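Local coordinates for protein glutamine cyclotransferase (Xanthomonas campestris, PDB 3MBR) that probably catalyses the cyclisation of N-terminal glutamine to pyroglutamate, as a glutaminyl cyclase folded as a beta-propeller around a bound calcium ion, at residues A68-V71 with R76-Q79; I186-L191 with L218-K223; L162-W167 with A173-A178. The protein carries 1 engineered substitution. One frame throughout, in Å; residues are numbered along the deposited sequence.

Contact 1 (A68-V71 with R76-Q79); sequences AGIV and RLIQ. Engineered in segment 68-71: Ala-68 (natural residue Glu).
Ile-70 and Gln-79 face each other as a non-hydrogen-bonded pair in the antiparallel hairpin of strands 67-73 and 76-81, the first two strands of a four-stranded propeller blade. The Gln-79 side chain can be followed outward across Ile-70. Its CB lies 3.7 Å from Ile-70 CG2, and its CG comes closer to that same methyl, at 3.5 Å. With CG anti to the backbone N (chi1 -178°) and the chain extended beyond it, CD is still 3.8 Å from Ile-70 CG2; the same methyl thus lies along Gln-79 from CB to the amide carbon. At the tip, NE2 sits 3.6 Å from Ala-68 O, too far for a hydrogen bond; it makes instead a weak one to Ser-36 OG, which also bonds to Ala-68 O. OE1 is held by Tyr-90 OH, and this bond, helped by the weak one to Ser-36, probably fixes which way the buried amide is turned. Ala-68 itself is an engineered replacement for a natural glutamate.

Leu-77 extends the Ile-70 face, while Val-71 and Ile-78 pair on the other face, side by side and pointing the same way, and pack against Leu-110 of strand 109-112. Their backbones exchange two hydrogen bonds. Val-71 N to Ile-78 O (3.0 Å) is the more bent, with 148° at the hydrogen, whereas Ile-78 N reaches Val-71 O at 2.9 Å and 169°.

Contact 2 (I186-L191 with L218-K223); sequences IDLQAL and LFVTGK
Val-220 meets two leucines with its two methyls, one for each. Its CG1 lies 4.1 Å from Leu-188 CD1, the two side chains reaching toward each other tip to tip. Its CG2 lies 4.0 Å from Leu-191 CD1, and there the side chains cross at about a right angle. No hydrogen bond links the two segments, and the backbones stay well apart: the nearest CA atoms, those of Leu-191 and Thr-221, are separated by 8.7 Å. Both leucines have CG beside the backbone N and an extended chi2 (chi1 -65° in Leu-188 and -56° in Leu-191), which carries each CD1 out to the valine.

Around this trio, Tyr-9 touches both leucines, Leu-206 packs on Leu-188, and Val-11 and Trp-225 pack on Leu-191. These neighbours place the contact at a seam of the beta-propeller. Strand 182-187 is the outermost strand of one blade, and the chain leaving it packs its leucines against the next blade, where strand 217-222 lies between 206-212 and 227-233. That second blade is completed by strand 9-16 from near the N-terminus, the ring closure familiar in propellers.

A compact turn brings the leucines to the same side. Leu-191 N bonds to Leu-188 O at 2.9 Å, closing a four-residue turn, Leu-188 to Leu-191. Overlapping its start, Asp-187 forms an Asx turn, its OD1 accepting from Gln-189 N at 3.1 Å, with the N-H approaching from above the carboxylate plane. The Leu-188 backbone is also bonded to that of Ser-170, while on the facing strand that of Val-220 is bonded to Tyr-229.

Contact 3 (L162-W167 with A173-A178); sequences LLANVW and ARIDPA
Ile-175 fills the low spot made by a small neighbour: its CD1 reaches diagonally across the strand pair to lie 3.8 Å from Ala-164 CB. CG1 stands beside the backbone N (chi1 -59°), and the nearly extended chi2 then carries CD1 over the alanine. Leu-162, directly opposite Ile-175, is met closer to the backbone, CB to CB at 4.2 Å. Ala-173 and Ala-164 form the next pair on this face, and Val-166 adds a further bump, its CG2 lying 4.4 Å from Ala-173 CB. Large and small thus alternate along the face, whose low alanines also receive Leu-155 on Ala-164 and Trp-185 on Ala-173.

The other face carries Leu-163 and Arg-174, lying side by side and pointing the same way. Beyond CG the arginine bends at chi3, and its guanidinium group is held by a salt bridge from NH1 to Glu-161 and a hydrogen bond from NH2 to Gln-7.

This is the antiparallel hairpin of strands 161-166 and 171-175, the two middle strands of a propeller blade. Its two hydrogen-bonded pairs each have a longer and a shorter bond: Leu-162 N to Ile-175 O is 3.0 Å, and the return from Ile-175 N to Leu-162 O is 2.8 Å. Ala-164 and Ala-173 repeat this exchange in both directions. The polar backbone groups of both pairs therefore satisfy one another, so that the buried face between them can be wholly apolar, while between the paired strands the charged side chain, Arg-174, lies on the other face and is partly exposed.

In the fold
The three contacts lie around one propeller. Contacts 2 and 3 are neighbours, their centres 14 Å apart, and they touch directly: Ile-186 CD1 packs 3.7 Å from Arg-174 CG, and Leu-218 CD2 lies 4.0 Å from Leu-163 CD1. Contact 1 sits on the opposite side of the chain's centre, its centre about 21 Å from that of contact 2 and about 18 Å from that of contact 3. Between them is the calcium ion, bound by Leu-26, Glu-154, Leu-155, Glu-156 and Ile-209. The side chains of Ile-70, Leu-163 and Val-220 come within about 7, 8 and 9 Å of it; none of the three is a ligand, but each contact has a side chain near the site.

Contact 1 (A68-V71 with R76-Q79)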
loop_
_atom_site.group_PDB
_atom_site.type_symbol
_atom_site.label_atom_id
_atom_site.label_comp_id
_atom_site.label_asym_id
_atom_site.label_seq_id
_atom_site.Cartn_x
_atom_site.Cartn_y
_atom_site.Cartn_z
ATOM N N ALA A 68 -8.443 4.983 -3.243
ATOM C CA ALA A 68 -7.135 4.465 -3.570
ATOM C C ALA A 68 -6.405 4.134 -2.256
ATOM O O ALA A 68 -7.036 3.640 -1.254
ATOM C CB ALA A 68 -6.380 5.408 -4.491
ATOM N N GLY A 69 -5.091 4.430 -2.180
ATOM C CA GLY A 69 -4.319 4.041 -0.987
ATOM C C GLY A 69 -4.738 4.665 0.333
ATOM O O GLY A 69 -5.378 5.758 0.361
ATOM N N ILE A 70 -4.318 4.050 1.438
ATOM C CA ILE A 70 -4.730 4.437 2.796
ATOM C C ILE A 70 -3.550 4.322 3.745
ATOM O O ILE A 70 -2.668 3.493 3.546
ATOM C CB ILE A 70 -5.894 3.575 3.303
ATOM C CG1 ILE A 70 -5.536 2.072 3.150
ATOM C CG2 ILE A 70 -7.239 3.953 2.546
ATOM C CD1 ILE A 70 -6.512 1.202 3.986
ATOM N N VAL A 71 -3.623 5.097 4.840
ATOM C CA VAL A 71 -2.638 5.008 5.898
ATOM C C VAL A 71 -3.252 5.417 7.211
ATOM O O VAL A 71 -4.211 6.205 7.202
ATOM C CB VAL A 71 -1.434 5.965 5.544
ATOM C CG1 VAL A 71 -1.921 7.438 5.490
ATOM C CG2 VAL A 71 -0.267 5.799 6.431
ATOM N N ARG A 76 -6.524 8.948 13.055
ATOM C CA ARG A 76 -7.097 9.171 11.720
ATOM C C ARG A 76 -6.722 8.104 10.694
ATOM O O ARG A 76 -5.635 7.519 10.765
ATOM C CB ARG A 76 -6.651 10.564 11.141
ATOM C CG ARG A 76 -7.053 11.643 12.148
ATOM C CD ARG A 76 -6.851 13.017 11.801
ATOM N NE ARG A 76 -5.519 13.482 11.455
ATOM C CZ ARG A 76 -4.555 13.890 12.305
ATOM N NH1 ARG A 76 -4.652 13.770 13.622
ATOM N NH2 ARG A 76 -3.441 14.383 11.795
ATOM N N LEU A 77 -7.599 7.943 9.706
ATOM C CA LEU A 77 -7.318 7.148 8.507
ATOM C C LEU A 77 -7.363 8.071 7.331
ATOM O O LEU A 77 -8.348 8.770 7.118
ATOM C CB LEU A 77 -8.283 5.975 8.389
ATOM C CG LEU A 77 -7.970 4.922 7.364
ATOM C CD1 LEU A 77 -8.764 3.707 7.734
ATOM C CD2 LEU A 77 -8.313 5.344 5.984
ATOM N N ILE A 78 -6.262 8.155 6.607
ATOM C CA ILE A 78 -6.169 9.104 5.445
ATOM C C ILE A 78 -6.225 8.301 4.169
ATOM O O ILE A 78 -5.536 7.292 4.062
ATOM C CB ILE A 78 -4.834 9.941 5.590
ATOM C CG1 ILE A 78 -4.855 10.691 6.930
ATOM C CG2 ILE A 78 -4.690 10.859 4.397
ATOM C CD1 ILE A 78 -3.626 11.323 7.349
ATOM N N GLN A 79 -7.031 8.771 3.210
ATOM C CA GLN A 79 -7.194 8.019 1.977
ATOM C C GLN A 79 -7.094 8.919 0.768
ATOM O O GLN A 79 -7.610 10.048 0.776
ATOM C CB GLN A 79 -8.575 7.372 2.005
ATOM C CG GLN A 79 -8.842 6.492 0.748
ATOM C CD GLN A 79 -10.133 5.770 0.779
ATOM O OE1 GLN A 79 -11.132 6.270 1.263
ATOM N NE2 GLN A 79 -10.143 4.551 0.231
#

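Contact 2 (I186-L191 with L218-K223)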
loop_
_atom_site.group_PDB
_atom_site.type_symbol
_atom_site.label_atom_id
_atom_site.label_comp_id
_atom_site.label_asym_id
_atom_site.label_seq_id
_atom_site.Cartn_x
_atom_site.Cartn_y
_atom_site.Cartn_z
ATOM N N ILE A 186 12.273 -7.732 -4.134
ATOM C CA ILE A 186 11.670 -8.945 -3.647
ATOM C C ILE A 186 10.725 -9.398 -4.759
ATOM O O ILE A 186 9.792 -8.658 -5.079
ATOM C CB ILE A 186 10.946 -8.662 -2.332
ATOM C CG1 ILE A 186 11.946 -8.020 -1.338
ATOM C CG2 ILE A 186 10.408 -9.913 -1.722
ATOM C CD1 ILE A 186 11.361 -6.984 -0.481
ATOM N N ASP A 187 10.929 -10.574 -5.324
ATOM C CA ASP A 187 10.165 -11.006 -6.493
ATOM C C ASP A 187 9.049 -11.918 -5.973
ATOM O O ASP A 187 9.330 -13.058 -5.585
ATOM C CB ASP A 187 11.037 -11.799 -7.398
ATOM C CG ASP A 187 10.304 -12.252 -8.654
ATOM O OD1 ASP A 187 9.062 -11.956 -8.787
ATOM O OD2 ASP A 187 11.013 -12.919 -9.481
ATOM N N LEU A 188 7.831 -11.418 -5.885
ATOM C CA LEU A 188 6.747 -12.225 -5.355
ATOM C C LEU A 188 5.930 -12.930 -6.441
ATOM O O LEU A 188 4.755 -13.267 -6.207
ATOM C CB LEU A 188 5.835 -11.329 -4.490
ATOM C CG LEU A 188 6.606 -10.807 -3.241
ATOM C CD1 LEU A 188 5.641 -9.915 -2.385
ATOM C CD2 LEU A 188 7.100 -11.959 -2.278
ATOM N N GLN A 189 6.513 -13.147 -7.607
ATOM C CA GLN A 189 5.702 -13.742 -8.729
ATOM C C GLN A 189 5.024 -15.051 -8.276
ATOM O O GLN A 189 3.906 -15.424 -8.802
ATOM C CB GLN A 189 6.601 -14.018 -9.949
ATOM C CG GLN A 189 7.844 -14.923 -9.636
ATOM C CD GLN A 189 8.788 -15.204 -10.827
ATOM O OE1 GLN A 189 8.510 -14.826 -11.968
ATOM N NE2 GLN A 189 9.926 -15.862 -10.545
ATOM N N ALA A 190 5.690 -15.837 -7.420
ATOM C CA ALA A 190 5.103 -17.087 -6.911
ATOM C C ALA A 190 3.699 -16.953 -6.230
ATOM O O ALA A 190 2.871 -17.884 -6.295
ATOM C CB ALA A 190 6.118 -17.903 -5.978
ATOM N N LEU A 191 3.398 -15.767 -5.717
ATOM C CA LEU A 191 2.156 -15.522 -4.999
ATOM C C LEU A 191 1.073 -14.915 -5.852
ATOM O O LEU A 191 -0.071 -14.822 -5.411
ATOM C CB LEU A 191 2.463 -14.522 -3.869
ATOM C CG LEU A 191 3.600 -14.927 -2.873
ATOM C CD1 LEU A 191 3.661 -13.944 -1.729
ATOM C CD2 LEU A 191 3.444 -16.347 -2.321
ATOM N N LEU A 218 5.155 -8.983 8.130
ATOM C CA LEU A 218 4.917 -8.325 6.855
ATOM C C LEU A 218 3.829 -9.094 6.125
ATOM O O LEU A 218 3.980 -10.321 5.935
ATOM C CB LEU A 218 6.223 -8.302 6.065
ATOM C CG LEU A 218 6.106 -7.543 4.735
ATOM C CD1 LEU A 218 5.716 -6.120 4.932
ATOM C CD2 LEU A 218 7.481 -7.639 4.001
ATOM N N PHE A 219 2.736 -8.430 5.690
ATOM C CA PHE A 219 1.649 -9.106 5.003
ATOM C C PHE A 219 1.488 -8.538 3.582
ATOM O O PHE A 219 1.611 -7.325 3.369
ATOM C CB PHE A 219 0.337 -8.793 5.750
ATOM C CG PHE A 219 0.347 -9.268 7.195
ATOM C CD1 PHE A 219 0.287 -10.628 7.524
ATOM C CD2 PHE A 219 0.421 -8.331 8.209
ATOM C CE1 PHE A 219 0.259 -11.016 8.865
ATOM C CE2 PHE A 219 0.415 -8.728 9.512
ATOM C CZ PHE A 219 0.345 -10.060 9.841
ATOM N N VAL A 220 1.132 -9.414 2.640
ATOM C CA VAL A 220 0.851 -8.969 1.298
ATOM C C VAL A 220 -0.446 -9.601 0.761
ATOM O O VAL A 220 -0.723 -10.796 1.050
ATOM C CB VAL A 220 2.019 -9.255 0.298
ATOM C CG1 VAL A 220 3.276 -8.561 0.730
ATOM C CG2 VAL A 220 2.328 -10.701 0.167
ATOM N N THR A 221 -1.219 -8.858 0.008
ATOM C CA THR A 221 -2.339 -9.446 -0.710
ATOM C C THR A 221 -2.624 -8.603 -1.941
ATOM O O THR A 221 -1.845 -7.689 -2.271
ATOM C CB THR A 221 -3.595 -9.581 0.172
ATOM O OG1 THR A 221 -4.535 -10.471 -0.479
ATOM C CG2 THR A 221 -4.291 -8.277 0.526
ATOM N N GLY A 222 -3.656 -8.938 -2.703
ATOM C CA GLY A 222 -3.940 -8.188 -3.925
ATOM C C GLY A 222 -5.360 -8.379 -4.375
ATOM O O GLY A 222 -6.193 -9.023 -3.659
ATOM N N LYS A 223 -5.675 -7.746 -5.502
ATOM C CA LYS A 223 -7.049 -7.648 -5.953
ATOM C C LYS A 223 -7.617 -9.010 -6.191
ATOM O O LYS A 223 -7.116 -9.800 -6.987
ATOM C CB LYS A 223 -7.140 -6.844 -7.263
ATOM C CG LYS A 223 -6.651 -5.384 -7.057
ATOM C CD LYS A 223 -7.012 -4.555 -8.328
ATOM C CE LYS A 223 -6.509 -3.145 -8.194
ATOM N NZ LYS A 223 -7.140 -2.366 -7.236
#

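Contact 3 (L162-W167 with A173-A178)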
loop_
_atom_site.group_PDB
_atom_site.type_symbol
_atom_site.label_atom_id
_atom_site.label_comp_id
_atom_site.label_asym_id
_atom_site.label_seq_id
_atom_site.Cartn_x
_atom_site.Cartn_y
_atom_site.Cartn_z
ATOM N N LEU A 162 11.420 2.292 2.678
ATOM C CA LEU A 162 10.122 2.334 1.996
ATOM C C LEU A 162 9.994 1.082 1.095
ATOM O O LEU A 162 10.871 0.873 0.231
ATOM C CB LEU A 162 9.995 3.650 1.205
ATOM C CG LEU A 162 8.753 3.907 0.369
ATOM C CD1 LEU A 162 7.557 3.990 1.355
ATOM C CD2 LEU A 162 8.894 5.184 -0.342
ATOM N N LEU A 163 8.969 0.275 1.277
ATOM C CA LEU A 163 8.688 -0.807 0.333
ATOM C C LEU A 163 7.658 -0.274 -0.644
ATOM O O LEU A 163 6.660 0.380 -0.265
ATOM C CB LEU A 163 8.081 -2.018 1.014
ATOM C CG LEU A 163 8.979 -2.815 1.995
ATOM C CD1 LEU A 163 8.380 -4.141 2.397
ATOM C CD2 LEU A 163 10.366 -2.941 1.598
ATOM N N ALA A 164 7.858 -0.558 -1.917
ATOM C CA ALA A 164 6.908 -0.109 -2.961
ATOM C C ALA A 164 6.670 -1.239 -3.933
ATOM O O ALA A 164 7.627 -1.835 -4.462
ATOM C CB ALA A 164 7.528 1.091 -3.731
ATOM N N ASN A 165 5.395 -1.546 -4.156
ATOM C CA ASN A 165 5.096 -2.525 -5.216
ATOM C C ASN A 165 5.213 -1.944 -6.600
ATOM O O ASN A 165 4.737 -0.820 -6.830
ATOM C CB ASN A 165 3.655 -3.028 -5.062
ATOM C CG ASN A 165 3.384 -4.252 -5.890
ATOM O OD1 ASN A 165 4.015 -5.301 -5.677
ATOM N ND2 ASN A 165 2.419 -4.167 -6.820
ATOM N N VAL A 166 5.834 -2.716 -7.514
ATOM C CA VAL A 166 6.011 -2.379 -8.912
ATOM C C VAL A 166 5.166 -3.505 -9.671
ATOM O O VAL A 166 5.611 -4.679 -10.005
ATOM C CB VAL A 166 7.486 -2.639 -9.321
ATOM C CG1 VAL A 166 7.651 -2.084 -10.642
ATOM C CG2 VAL A 166 8.478 -1.974 -8.320
ATOM N N TRP A 167 3.918 -3.232 -9.854
ATOM C CA TRP A 167 3.041 -4.227 -10.405
ATOM C C TRP A 167 3.406 -4.695 -11.745
ATOM O O TRP A 167 3.018 -5.777 -12.092
ATOM C CB TRP A 167 1.565 -3.721 -10.452
ATOM C CG TRP A 167 1.293 -2.541 -11.504
ATOM C CD1 TRP A 167 1.421 -1.134 -11.327
ATOM C CD2 TRP A 167 0.785 -2.726 -12.860
ATOM N NE1 TRP A 167 1.001 -0.468 -12.514
ATOM C CE2 TRP A 167 0.675 -1.430 -13.462
ATOM C CE3 TRP A 167 0.509 -3.880 -13.643
ATOM C CZ2 TRP A 167 0.208 -1.277 -14.763
ATOM C CZ3 TRP A 167 0.010 -3.695 -14.977
ATOM C CH2 TRP A 167 -0.104 -2.461 -15.492
ATOM N N ALA A 173 10.097 -3.204 -4.423
ATOM C CA ALA A 173 11.371 -2.532 -4.259
ATOM C C ALA A 173 11.556 -2.157 -2.797
ATOM O O ALA A 173 10.637 -1.558 -2.205
ATOM C CB ALA A 173 11.331 -1.267 -5.083
ATOM N N ARG A 174 12.713 -2.470 -2.174
ATOM C CA ARG A 174 13.061 -1.897 -0.847
ATOM C C ARG A 174 13.900 -0.680 -1.164
ATOM O O ARG A 174 14.968 -0.819 -1.811
ATOM C CB ARG A 174 13.899 -2.887 -0.052
ATOM C CG ARG A 174 13.165 -3.904 0.482
ATOM C CD ARG A 174 14.083 -4.927 1.248
ATOM N NE ARG A 174 15.101 -4.276 2.050
ATOM C CZ ARG A 174 16.432 -4.528 2.190
ATOM N NH1 ARG A 174 17.131 -3.697 2.950
ATOM N NH2 ARG A 174 17.138 -5.574 1.690
ATOM N N ILE A 175 13.425 0.477 -0.744
ATOM C CA ILE A 175 14.023 1.798 -1.051
ATOM C C ILE A 175 14.667 2.443 0.164
ATOM O O ILE A 175 14.036 2.550 1.212
ATOM C CB ILE A 175 12.946 2.758 -1.649
ATOM C CG1 ILE A 175 12.359 2.136 -2.951
ATOM C CG2 ILE A 175 13.457 4.209 -1.955
ATOM C CD1 ILE A 175 10.961 2.642 -3.242
ATOM N N ASP A 176 15.899 2.907 -0.024
ATOM C CA ASP A 176 16.596 3.702 1.015
ATOM C C ASP A 176 16.001 5.098 0.929
ATOM O O ASP A 176 16.136 5.781 -0.066
ATOM C CB ASP A 176 18.108 3.739 0.693
ATOM C CG ASP A 176 18.887 4.606 1.628
ATOM O OD1 ASP A 176 18.279 5.373 2.373
ATOM O OD2 ASP A 176 20.132 4.559 1.566
ATOM N N PRO A 177 15.245 5.555 1.962
ATOM C CA PRO A 177 14.581 6.847 1.727
ATOM C C PRO A 177 15.515 8.065 1.708
ATOM O O PRO A 177 15.152 9.112 1.138
ATOM C CB PRO A 177 13.636 6.989 2.945
ATOM C CG PRO A 177 14.197 6.113 3.984
ATOM C CD PRO A 177 14.947 4.972 3.267
ATOM N N ALA A 178 16.695 7.922 2.292
ATOM C CA ALA A 178 17.675 9.012 2.280
ATOM C C ALA A 178 18.235 9.296 0.859
ATOM O O ALA A 178 18.538 10.448 0.549
ATOM C CB ALA A 178 18.776 8.725 3.271
#